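PDB 6Q2F: glycoside hydrolase family protein from Novosphingobium sp. PP1Y, which is an alpha-L-rhamnosidase that probably hydrolyses terminal alpha-L-rhamnose residues from glycosides. Local coordinates for residues V154-T159 / A171-T176; A206-V211 / V440-Y445. All blocks are in the same frame, centred on the assembly; numbering follows the deposited sequence.

Contact 1 of 2, residues V154-T159 / A171-T176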
ATOM      1  N   VAL A 154     -20.026  -2.842 -22.150  1.00 33.84           N
ATOM      2  CA  VAL A 154     -21.384  -3.379 -22.080  1.00 28.86           C
ATOM      3  C   VAL A 154     -21.768  -3.828 -23.482  1.00 36.08           C
ATOM      4  O   VAL A 154     -21.127  -3.462 -24.469  1.00 38.47           O
ATOM      5  CB  VAL A 154     -22.428  -2.362 -21.552  1.00 31.99           C
ATOM      6  CG1 VAL A 154     -22.252  -2.109 -20.040  1.00 39.03           C
ATOM      7  CG2 VAL A 154     -22.312  -1.074 -22.323  1.00 28.78           C
ATOM      8  N   TRP A 155     -22.840  -4.613 -23.577  1.00 37.46           N
ATOM      9  CA  TRP A 155     -23.159  -5.182 -24.880  1.00 40.23           C
ATOM     10  C   TRP A 155     -24.605  -5.628 -24.932  1.00 46.41           C
ATOM     11  O   TRP A 155     -25.210  -5.946 -23.905  1.00 44.37           O
ATOM     12  CB  TRP A 155     -22.253  -6.376 -25.217  1.00 31.36           C
ATOM     13  CG  TRP A 155     -22.305  -7.444 -24.181  1.00 31.90           C
ATOM     14  CD1 TRP A 155     -23.131  -8.523 -24.158  1.00 32.78           C
ATOM     15  CD2 TRP A 155     -21.495  -7.527 -23.004  1.00 30.85           C
ATOM     16  NE1 TRP A 155     -22.891  -9.276 -23.030  1.00 34.59           N
ATOM     17  CE2 TRP A 155     -21.886  -8.684 -22.307  1.00 34.83           C
ATOM     18  CE3 TRP A 155     -20.480  -6.734 -22.476  1.00 31.10           C
ATOM     19  CZ2 TRP A 155     -21.291  -9.076 -21.100  1.00 31.43           C
ATOM     20  CZ3 TRP A 155     -19.886  -7.119 -21.261  1.00 33.94           C
ATOM     21  CH2 TRP A 155     -20.306  -8.281 -20.592  1.00 34.65           C
ATOM     22  N   SER A 156     -25.139  -5.647 -26.155  1.00 50.14           N
ATOM     23  CA  SER A 156     -26.351  -6.370 -26.496  1.00 46.73           C
ATOM     24  C   SER A 156     -25.998  -7.426 -27.532  1.00 50.96           C
ATOM     25  O   SER A 156     -24.989  -7.316 -28.234  1.00 42.03           O
ATOM     26  CB  SER A 156     -27.438  -5.446 -27.051  1.00 46.87           C
ATOM     27  OG  SER A 156     -27.127  -5.087 -28.385  1.00 44.37           O
ATOM     28  N   GLU A 157     -26.825  -8.453 -27.595  1.00 55.57           N
ATOM     29  CA  GLU A 157     -26.652  -9.575 -28.483  1.00 55.47           C
ATOM     30  C   GLU A 157     -27.849  -9.893 -29.338  1.00 54.72           C
ATOM     31  O   GLU A 157     -28.961  -9.812 -28.912  1.00 54.38           O
ATOM     32  CB  GLU A 157     -26.453 -10.790 -27.664  1.00 65.05           C
ATOM     33  CG  GLU A 157     -25.048 -11.114 -27.321  1.00 76.58           C
ATOM     34  CD  GLU A 157     -24.938 -12.538 -26.876  1.00 91.09           C
ATOM     35  OE1 GLU A 157     -25.763 -13.369 -27.336  1.00 94.74           O
ATOM     36  OE2 GLU A 157     -24.036 -12.822 -26.069  1.00 92.28           O
ATOM     37  N   THR A 158     -27.601 -10.294 -30.557  1.00 55.36           N
ATOM     38  CA  THR A 158     -28.695 -10.626 -31.458  1.00 57.41           C
ATOM     39  C   THR A 158     -28.285 -11.829 -32.295  1.00 54.18           C
ATOM     40  O   THR A 158     -27.098 -12.113 -32.467  1.00 59.03           O
ATOM     41  CB  THR A 158     -29.063  -9.421 -32.348  1.00 59.65           C
ATOM     42  OG1 THR A 158     -29.250  -8.264 -31.521  1.00 70.73           O
ATOM     43  CG2 THR A 158     -30.354  -9.671 -33.100  1.00 56.27           C
ATOM     44  N   THR A 159     -29.279 -12.557 -32.791  1.00 53.88           N
ATOM     45  CA  THR A 159     -29.052 -13.690 -33.674  1.00 60.22           C
ATOM     46  C   THR A 159     -29.642 -13.404 -35.049  1.00 62.96           C
ATOM     47  O   THR A 159     -30.657 -12.710 -35.172  1.00 64.54           O
ATOM     48  CB  THR A 159     -29.660 -14.969 -33.104  1.00 58.37           C
ATOM     49  OG1 THR A 159     -31.039 -14.742 -32.804  1.00 67.97           O
ATOM     50  CG2 THR A 159     -28.932 -15.381 -31.828  1.00 50.23           C
ATOM     51  N   ALA A 171     -30.539  -3.691 -30.795  1.00 52.86           N
ATOM     52  CA  ALA A 171     -30.801  -3.243 -29.429  1.00 48.41           C
ATOM     53  C   ALA A 171     -29.590  -2.507 -28.864  1.00 46.62           C
ATOM     54  O   ALA A 171     -28.457  -2.977 -28.965  1.00 45.62           O
ATOM     55  CB  ALA A 171     -31.144  -4.439 -28.537  1.00 44.50           C
ATOM     56  N   SER A 172     -29.844  -1.332 -28.307  1.00 49.92           N
ATOM     57  CA  SER A 172     -28.799  -0.550 -27.674  1.00 49.37           C
ATOM     58  C   SER A 172     -28.227  -1.305 -26.473  1.00 49.03           C
ATOM     59  O   SER A 172     -28.971  -1.936 -25.721  1.00 48.95           O
ATOM     60  CB  SER A 172     -29.362   0.802 -27.232  1.00 58.43           C
ATOM     61  OG  SER A 172     -29.764   1.593 -28.336  1.00 80.49           O
ATOM     62  N   PRO A 173     -26.911  -1.293 -26.292  1.00 44.25           N
ATOM     63  CA  PRO A 173     -26.326  -1.795 -25.042  1.00 46.04           C
ATOM     64  C   PRO A 173     -26.810  -0.982 -23.856  1.00 47.81           C
ATOM     65  O   PRO A 173     -27.186   0.190 -24.011  1.00 38.76           O
ATOM     66  CB  PRO A 173     -24.817  -1.609 -25.260  1.00 41.18           C
ATOM     67  CG  PRO A 173     -24.649  -1.590 -26.727  1.00 40.43           C
ATOM     68  CD  PRO A 173     -25.881  -0.918 -27.269  1.00 38.16           C
ATOM     69  N   PRO A 174     -26.803  -1.556 -22.654  1.00 48.08           N
ATOM     70  CA  PRO A 174     -27.208  -0.788 -21.473  1.00 43.01           C
ATOM     71  C   PRO A 174     -26.429   0.511 -21.372  1.00 43.32           C
ATOM     72  O   PRO A 174     -25.253   0.585 -21.733  1.00 43.98           O
ATOM     73  CB  PRO A 174     -26.870  -1.722 -20.307  1.00 49.23           C
ATOM     74  CG  PRO A 174     -26.812  -3.079 -20.911  1.00 47.46           C
ATOM     75  CD  PRO A 174     -26.323  -2.904 -22.308  1.00 42.59           C
ATOM     76  N   GLY A 175     -27.109   1.550 -20.890  1.00 40.18           N
ATOM     77  CA  GLY A 175     -26.466   2.799 -20.547  1.00 34.73           C
ATOM     78  C   GLY A 175     -26.409   3.084 -19.055  1.00 42.64           C
ATOM     79  O   GLY A 175     -26.071   4.193 -18.671  1.00 36.62           O
ATOM     80  N   THR A 176     -26.748   2.094 -18.216  1.00 39.49           N
ATOM     81  CA  THR A 176     -26.810   2.288 -16.772  1.00 40.52           C
ATOM     82  C   THR A 176     -25.430   2.545 -16.178  1.00 39.61           C
ATOM     83  O   THR A 176     -24.472   1.818 -16.454  1.00 39.39           O
ATOM     84  CB  THR A 176     -27.396   1.048 -16.100  1.00 43.51           C
ATOM     85  OG1 THR A 176     -28.496   0.557 -16.857  1.00 47.31           O
ATOM     86  CG2 THR A 176     -27.844   1.381 -14.683  1.00 40.17           C
TER

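Contact 2 of 2, residues A206-V211 / V440-Y445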
ATOM      1  N   ALA A 206     -23.455   6.731 -22.299  1.00 41.95           N
ATOM      2  CA  ALA A 206     -23.415   5.533 -23.120  1.00 43.26           C
ATOM      3  C   ALA A 206     -22.639   5.859 -24.388  1.00 44.60           C
ATOM      4  O   ALA A 206     -23.010   6.770 -25.132  1.00 41.06           O
ATOM      5  CB  ALA A 206     -24.826   5.044 -23.459  1.00 43.34           C
ATOM      6  N   GLY A 207     -21.538   5.140 -24.613  1.00 44.09           N
ATOM      7  CA  GLY A 207     -20.748   5.301 -25.807  1.00 38.08           C
ATOM      8  C   GLY A 207     -20.797   4.047 -26.661  1.00 36.26           C
ATOM      9  O   GLY A 207     -21.255   2.983 -26.234  1.00 40.07           O
ATOM     10  N   GLU A 208     -20.303   4.190 -27.875  1.00 42.07           N
ATOM     11  CA  GLU A 208     -20.198   3.083 -28.807  1.00 46.58           C
ATOM     12  C   GLU A 208     -18.784   2.528 -28.813  1.00 40.14           C
ATOM     13  O   GLU A 208     -17.814   3.248 -28.579  1.00 40.59           O
ATOM     14  CB  GLU A 208     -20.596   3.530 -30.214  1.00 52.68           C
ATOM     15  CG  GLU A 208     -22.093   3.770 -30.376  1.00 55.99           C
ATOM     16  CD  GLU A 208     -22.905   2.504 -30.164  1.00 65.07           C
ATOM     17  OE1 GLU A 208     -22.396   1.403 -30.480  1.00 72.94           O
ATOM     18  OE2 GLU A 208     -24.046   2.607 -29.666  1.00 70.08           O
ATOM     19  N   VAL A 209     -18.683   1.226 -29.080  1.00 45.23           N
ATOM     20  CA  VAL A 209     -17.408   0.530 -29.193  1.00 45.94           C
ATOM     21  C   VAL A 209     -17.267  -0.141 -30.552  1.00 49.29           C
ATOM     22  O   VAL A 209     -16.230  -0.024 -31.212  1.00 50.10           O
ATOM     23  CB  VAL A 209     -17.232  -0.503 -28.061  1.00 41.84           C
ATOM     24  CG1 VAL A 209     -16.070  -1.409 -28.365  1.00 38.98           C
ATOM     25  CG2 VAL A 209     -17.070   0.207 -26.698  1.00 33.14           C
ATOM     26  N   GLY A 210     -18.298  -0.844 -30.985  1.00 44.66           N
ATOM     27  CA  GLY A 210     -18.283  -1.463 -32.291  1.00 42.22           C
ATOM     28  C   GLY A 210     -19.343  -2.538 -32.389  1.00 46.95           C
ATOM     29  O   GLY A 210     -20.055  -2.837 -31.430  1.00 45.94           O
ATOM     30  N   VAL A 211     -19.428  -3.114 -33.586  1.00 40.34           N
ATOM     31  CA  VAL A 211     -20.355  -4.193 -33.881  1.00 40.16           C
ATOM     32  C   VAL A 211     -19.560  -5.330 -34.489  1.00 43.14           C
ATOM     33  O   VAL A 211     -18.827  -5.132 -35.464  1.00 46.91           O
ATOM     34  CB  VAL A 211     -21.471  -3.737 -34.830  1.00 43.11           C
ATOM     35  CG1 VAL A 211     -22.530  -4.812 -34.974  1.00 39.32           C
ATOM     36  CG2 VAL A 211     -22.089  -2.467 -34.299  1.00 43.38           C
ATOM     37  N   VAL A 440     -24.655 -11.444 -33.593  1.00 55.10           N
ATOM     38  CA  VAL A 440     -24.222 -10.093 -33.748  1.00 49.55           C
ATOM     39  C   VAL A 440     -24.097  -9.477 -32.377  1.00 47.00           C
ATOM     40  O   VAL A 440     -25.020  -9.444 -31.616  1.00 43.88           O
ATOM     41  CB  VAL A 440     -25.192  -9.292 -34.591  1.00 46.52           C
ATOM     42  CG1 VAL A 440     -24.660  -7.910 -34.847  1.00 41.18           C
ATOM     43  CG2 VAL A 440     -25.447 -10.013 -35.883  1.00 42.83           C
ATOM     44  N   LEU A 441     -22.913  -8.975 -32.116  1.00 42.06           N
ATOM     45  CA  LEU A 441     -22.582  -8.381 -30.863  1.00 46.41           C
ATOM     46  C   LEU A 441     -22.406  -6.895 -30.994  1.00 43.94           C
ATOM     47  O   LEU A 441     -21.597  -6.435 -31.753  1.00 40.56           O
ATOM     48  CB  LEU A 441     -21.288  -9.014 -30.409  1.00 42.39           C
ATOM     49  CG  LEU A 441     -20.776  -8.861 -29.013  1.00 47.49           C
ATOM     50  CD1 LEU A 441     -21.922  -8.898 -28.060  1.00 54.31           C
ATOM     51  CD2 LEU A 441     -19.854 -10.004 -28.721  1.00 48.62           C
ATOM     52  N   ARG A 442     -23.184  -6.157 -30.233  1.00 42.43           N
ATOM     53  CA  ARG A 442     -23.065  -4.740 -30.248  1.00 44.74           C
ATOM     54  C   ARG A 442     -22.390  -4.366 -28.945  1.00 44.42           C
ATOM     55  O   ARG A 442     -22.942  -4.506 -27.886  1.00 44.86           O
ATOM     56  CB  ARG A 442     -24.397  -4.039 -30.397  1.00 41.82           C
ATOM     57  CG  ARG A 442     -24.250  -2.541 -30.421  1.00 45.11           C
ATOM     58  CD  ARG A 442     -25.540  -1.843 -30.755  1.00 54.37           C
ATOM     59  NE  ARG A 442     -25.435  -0.412 -30.640  1.00 50.28           N
ATOM     60  CZ  ARG A 442     -26.455   0.411 -30.741  1.00 56.68           C
ATOM     61  NH1 ARG A 442     -27.658  -0.058 -30.957  1.00 49.72           N
ATOM     62  NH2 ARG A 442     -26.273   1.703 -30.617  1.00 53.58           N
ATOM     63  N   LEU A 443     -21.175  -3.879 -29.069  1.00 40.16           N
ATOM     64  CA  LEU A 443     -20.388  -3.466 -27.925  1.00 39.69           C
ATOM     65  C   LEU A 443     -20.541  -1.968 -27.721  1.00 39.11           C
ATOM     66  O   LEU A 443     -20.532  -1.197 -28.685  1.00 37.14           O
ATOM     67  CB  LEU A 443     -18.916  -3.823 -28.130  1.00 41.04           C
ATOM     68  CG  LEU A 443     -18.659  -5.294 -28.419  1.00 45.38           C
ATOM     69  CD1 LEU A 443     -17.171  -5.506 -28.667  1.00 50.06           C
ATOM     70  CD2 LEU A 443     -19.140  -6.135 -27.253  1.00 50.15           C
ATOM     71  N   GLY A 444     -20.678  -1.566 -26.467  1.00 32.26           N
ATOM     72  CA  GLY A 444     -20.652  -0.160 -26.125  1.00 30.50           C
ATOM     73  C   GLY A 444     -19.939   0.009 -24.810  1.00 37.44           C
ATOM     74  O   GLY A 444     -19.361  -0.952 -24.286  1.00 39.82           O
ATOM     75  N   TYR A 445     -19.948   1.220 -24.269  1.00 33.20           N
ATOM     76  CA  TYR A 445     -19.471   1.420 -22.914  1.00 33.81           C
ATOM     77  C   TYR A 445     -20.442   2.312 -22.158  1.00 32.09           C
ATOM     78  O   TYR A 445     -21.270   3.024 -22.741  1.00 35.99           O
ATOM     79  CB  TYR A 445     -18.046   2.013 -22.875  1.00 32.04           C
ATOM     80  CG  TYR A 445     -17.929   3.454 -23.325  1.00 38.55           C
ATOM     81  CD1 TYR A 445     -18.242   4.507 -22.459  1.00 34.61           C
ATOM     82  CD2 TYR A 445     -17.490   3.765 -24.613  1.00 39.99           C
ATOM     83  CE1 TYR A 445     -18.127   5.830 -22.871  1.00 40.86           C
ATOM     84  CE2 TYR A 445     -17.362   5.078 -25.028  1.00 44.71           C
ATOM     85  CZ  TYR A 445     -17.685   6.107 -24.158  1.00 48.45           C
ATOM     86  OH  TYR A 445     -17.566   7.417 -24.581  1.00 59.93           O
TER

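Contact 1 of 2, residues V154-T159 / A171-T176
V154-S156, at the near end of the strand segment, and the irregular chain A171-P174 run in roughly opposite directions, 156° apart, and come closest at W155 and P173, whose CA atoms are 4.6 Å apart. One side-chain hydrogen bond joins them: S156 OG donates to A171 O at 2.6 Å, tilted 32° from the carbonyl plane. With chi1 at 76°, OG lies between the backbone N and the carbonyl carbon of its own residue, and from there it reaches the A171 carbonyl. The methyl of A171 lies beside the same serine. The two prolines then cover the strand toward V154. P173 lays its CB against V154 CG2, 3.9 Å away, and against the CA of W155. P174 meets V154 with CD, 4.0 Å from V154 CB, and the same CD lies 3.6 Å from W155 O. That carbonyl is taken up by Q181 NE2, farther along the same loop, while the CB of W155 points away from the loop. Putting an alanine at S156 removes the hydroxyl and would probably leave A171 O without this donor and the A171 end of the loop freer to shift. P173 and P174 have no N-H to offer the strand; between these two segments the joining forces are one hydroxyl bond and apolar proline contacts, covering the strand without extending its sheet.

Contact 2 of 2, residues A206-V211 / V440-Y445
L443 O accepts two backbone N-H groups from the neighbouring strand, V209 N at 3.1 Å and G210 N at 3.2 Å, both from the same face of its carbonyl plane. G210 returns the bond through its own O to L443 N, 2.8 Å long and nearly along the C=O axis. Farther on, G207 and Y445 form a hydrogen-bonded pair in both directions. The Y445 ring lies over G207, whose CA sits 3.6 Å from the ring centroid, 18° off the normal; a CB at that position would run into the ring. V209 sets CG1 against L443 CB and brings CG2 to the edge of the tyrosine ring. Beyond the bulge, V211 CG1 touches V440 CG1. On the R442 side, the extended arginine, CG anti to the backbone N at chi1 -180°, brings NH2 to E208 OE2 in a 2.6 Å salt bridge. The carboxylate oxygen lies near the guanidinium plane, but NH2 meets it from above the carboxylate plane, the two groups being turned 32° apart; a bend at chi2 in E208 brings its carboxylate to the arginine. G210 has backbone angles that would jam a side chain against the preceding carbonyl. V209 and G210 facing the single residue L443 make a classic beta bulge, here between adjacent antiparallel strands of a four-stranded sheet.

In the fold
Contacts 1 and 2 lie about 7 Å apart, centre to centre, in one antiparallel sheet ordered 151-160, 436-447, 206-217, 413-414. Strand 436-447 comes last along the chain yet sits between 151-160 and 206-217, so it supplies one side of contact 2 and also pairs with the strand of contact 1: V154 O and T158 O lie 2.8 Å from G444 N and V440 N respectively, probable hydrogen bonds. R442 also packs its NE against P173 CD, linking the proline loop to the sheet. Contact 1 closes locally before contact 2 opens, and contact 2 spans 228 intervening residues. That long excursion, which includes strands of two other antiparallel sheets, is thereby brought back beside its start; the centre of contact 2 lies about 36 Å from the centre of the chain.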